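Local structure of exodeoxyribonuclease III (Neisseria meningitidis, 2JC4) at residues Q88-A93 / F117-Q122. The protein probably acts as a metal-dependent 3'-5' exonuclease on double-stranded DNA in DNA repair, as a member of the AP/ExoA family. Sequence-based numbering, arbitrary orientation.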
# COMPACT_ATOMS: atom_id res chain seq x y z
N GLN A 88 -7.26 10.41 -11.09
CA GLN A 88 -7.35 9.65 -9.83
C GLN A 88 -6.02 9.64 -9.08
O GLN A 88 -4.98 9.23 -9.61
CB GLN A 88 -7.84 8.21 -10.09
CG GLN A 88 -9.28 8.19 -10.68
CD GLN A 88 -9.98 6.85 -10.60
OE1 GLN A 88 -9.87 6.11 -9.61
NE2 GLN A 88 -10.71 6.51 -11.66
N ARG A 89 -6.08 10.07 -7.82
CA ARG A 89 -4.86 10.30 -7.04
C ARG A 89 -4.42 8.99 -6.40
O ARG A 89 -4.90 8.63 -5.34
CB ARG A 89 -5.11 11.41 -6.02
CG ARG A 89 -5.51 12.75 -6.66
CD ARG A 89 -4.59 13.10 -7.86
NE ARG A 89 -4.65 14.53 -8.21
CZ ARG A 89 -4.38 15.04 -9.42
NH1 ARG A 89 -4.01 14.25 -10.44
NH2 ARG A 89 -4.48 16.36 -9.62
N ARG A 90 -3.49 8.29 -7.06
CA ARG A 90 -3.16 6.88 -6.70
C ARG A 90 -1.71 6.55 -6.53
O ARG A 90 -1.39 5.48 -6.00
CB ARG A 90 -3.69 5.95 -7.78
CG ARG A 90 -5.21 5.89 -7.80
CD ARG A 90 -5.65 4.95 -8.85
NE ARG A 90 -7.11 4.79 -8.85
CZ ARG A 90 -7.78 3.97 -8.04
NH1 ARG A 90 -7.12 3.28 -7.10
NH2 ARG A 90 -9.11 3.88 -8.14
N VAL A 91 -0.81 7.43 -7.00
CA VAL A 91 0.65 7.13 -6.98
C VAL A 91 1.41 8.39 -6.53
O VAL A 91 1.28 9.48 -7.13
CB VAL A 91 1.16 6.70 -8.38
CG1 VAL A 91 2.67 6.32 -8.37
CG2 VAL A 91 0.33 5.54 -8.96
N ILE A 92 2.19 8.24 -5.47
CA ILE A 92 3.12 9.28 -5.08
C ILE A 92 4.44 8.59 -4.73
O ILE A 92 4.45 7.52 -4.12
CB ILE A 92 2.57 10.12 -3.87
CG1 ILE A 92 3.47 11.34 -3.61
CG2 ILE A 92 2.34 9.26 -2.58
CD1 ILE A 92 2.86 12.36 -2.63
N ALA A 93 5.54 9.20 -5.15
CA ALA A 93 6.87 8.65 -4.84
C ALA A 93 7.78 9.73 -4.28
O ALA A 93 7.62 10.91 -4.57
CB ALA A 93 7.50 8.01 -6.09
N PHE A 117 -12.46 -2.80 -14.41
CA PHE A 117 -11.45 -3.84 -14.53
C PHE A 117 -10.52 -3.60 -15.74
O PHE A 117 -9.33 -3.98 -15.72
CB PHE A 117 -12.10 -5.23 -14.63
CG PHE A 117 -11.15 -6.37 -14.33
CD1 PHE A 117 -10.73 -6.61 -13.03
CD2 PHE A 117 -10.67 -7.21 -15.35
CE1 PHE A 117 -9.90 -7.68 -12.73
CE2 PHE A 117 -9.81 -8.26 -15.05
CZ PHE A 117 -9.43 -8.48 -13.74
N LYS A 118 -11.07 -3.00 -16.83
CA LYS A 118 -10.21 -2.60 -17.95
C LYS A 118 -9.30 -1.44 -17.50
O LYS A 118 -8.12 -1.41 -17.88
CB LYS A 118 -11.02 -2.18 -19.21
CG LYS A 118 -11.86 -3.32 -19.81
CD LYS A 118 -11.48 -3.61 -21.25
CE LYS A 118 -11.99 -4.99 -21.71
NZ LYS A 118 -13.44 -4.94 -22.09
N TYR A 119 -9.87 -0.50 -16.74
CA TYR A 119 -9.08 0.57 -16.11
C TYR A 119 -7.98 -0.06 -15.28
O TYR A 119 -6.82 0.29 -15.45
CB TYR A 119 -9.96 1.51 -15.29
CG TYR A 119 -9.27 2.54 -14.41
CD1 TYR A 119 -8.19 3.32 -14.88
CD2 TYR A 119 -9.73 2.77 -13.10
CE1 TYR A 119 -7.56 4.28 -14.03
CE2 TYR A 119 -9.13 3.71 -12.27
CZ TYR A 119 -8.03 4.45 -12.75
OH TYR A 119 -7.47 5.38 -11.91
N LYS A 120 -8.32 -1.03 -14.43
CA LYS A 120 -7.31 -1.70 -13.60
C LYS A 120 -6.15 -2.24 -14.45
O LYS A 120 -4.98 -2.07 -14.09
CB LYS A 120 -7.91 -2.85 -12.77
CG LYS A 120 -6.98 -3.39 -11.68
CD LYS A 120 -7.69 -4.45 -10.80
CE LYS A 120 -6.85 -4.83 -9.55
NZ LYS A 120 -7.63 -5.61 -8.54
N GLU A 121 -6.48 -2.92 -15.56
CA GLU A 121 -5.46 -3.50 -16.45
C GLU A 121 -4.54 -2.41 -16.99
O GLU A 121 -3.33 -2.56 -16.97
CB GLU A 121 -6.12 -4.27 -17.60
CG GLU A 121 -5.15 -4.92 -18.60
CD GLU A 121 -5.88 -5.61 -19.75
OE1 GLU A 121 -7.10 -5.41 -19.93
OE2 GLU A 121 -5.23 -6.39 -20.45
N GLN A 122 -5.12 -1.32 -17.50
CA GLN A 122 -4.30 -0.30 -18.17
C GLN A 122 -3.44 0.42 -17.12
O GLN A 122 -2.31 0.84 -17.40
CB GLN A 122 -5.21 0.72 -18.86
CG GLN A 122 -6.22 0.11 -19.89
CD GLN A 122 -7.33 1.11 -20.33
OE1 GLN A 122 -7.90 1.85 -19.51
NE2 GLN A 122 -7.64 1.10 -21.63
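Y119 reaches from helix 115-135 to the loop that leads into strand 91-96, and its hydroxyl meets the side chains of Q88 and R90. Its CG is anti to the backbone N (chi1 171°), which carries the ring off the helix toward the loop. The tight part is around the phenol oxygen. R90 NE gives Y119 OH a weak, bent hydrogen bond of 3.1 Å. The guanidinium and ring planes stand 68° apart. Q88 comes in against the same end of the ring: its CD is 3.2 Å from Y119 OH, and its NE2 is 3.3 Å from Y119 CE2. Amide and ring are oblique, and this is packing rather than bonding. The stronger polar partner of Y119 OH is D86, which also accepts a hydrogen bond from the backbone N of Q88.

The Q88 amide is held by a neighbour in its own loop. R90 NH2 donates to Q88 OE1 at 2.8 Å. A weaker bond comes from R90 NE, and N63 also binds Q88 OE1. R90 is buried, and its NH1 is bonded to the backbone O of Y105, a predicted active-site residue.

The contact is looser outside this cluster: Q88 and Y119 both stay partly exposed, and a bound dihydrogenphosphate ion touches Q88. Within 117-122, Y119 alone meets the loop, and only 124 Å² is buried in all. The contact thus joins the loop before strand 91-96 to helix 115-135 beside the predicted active site of the DNase I-like (endonuclease/exonuclease/phosphatase) fold.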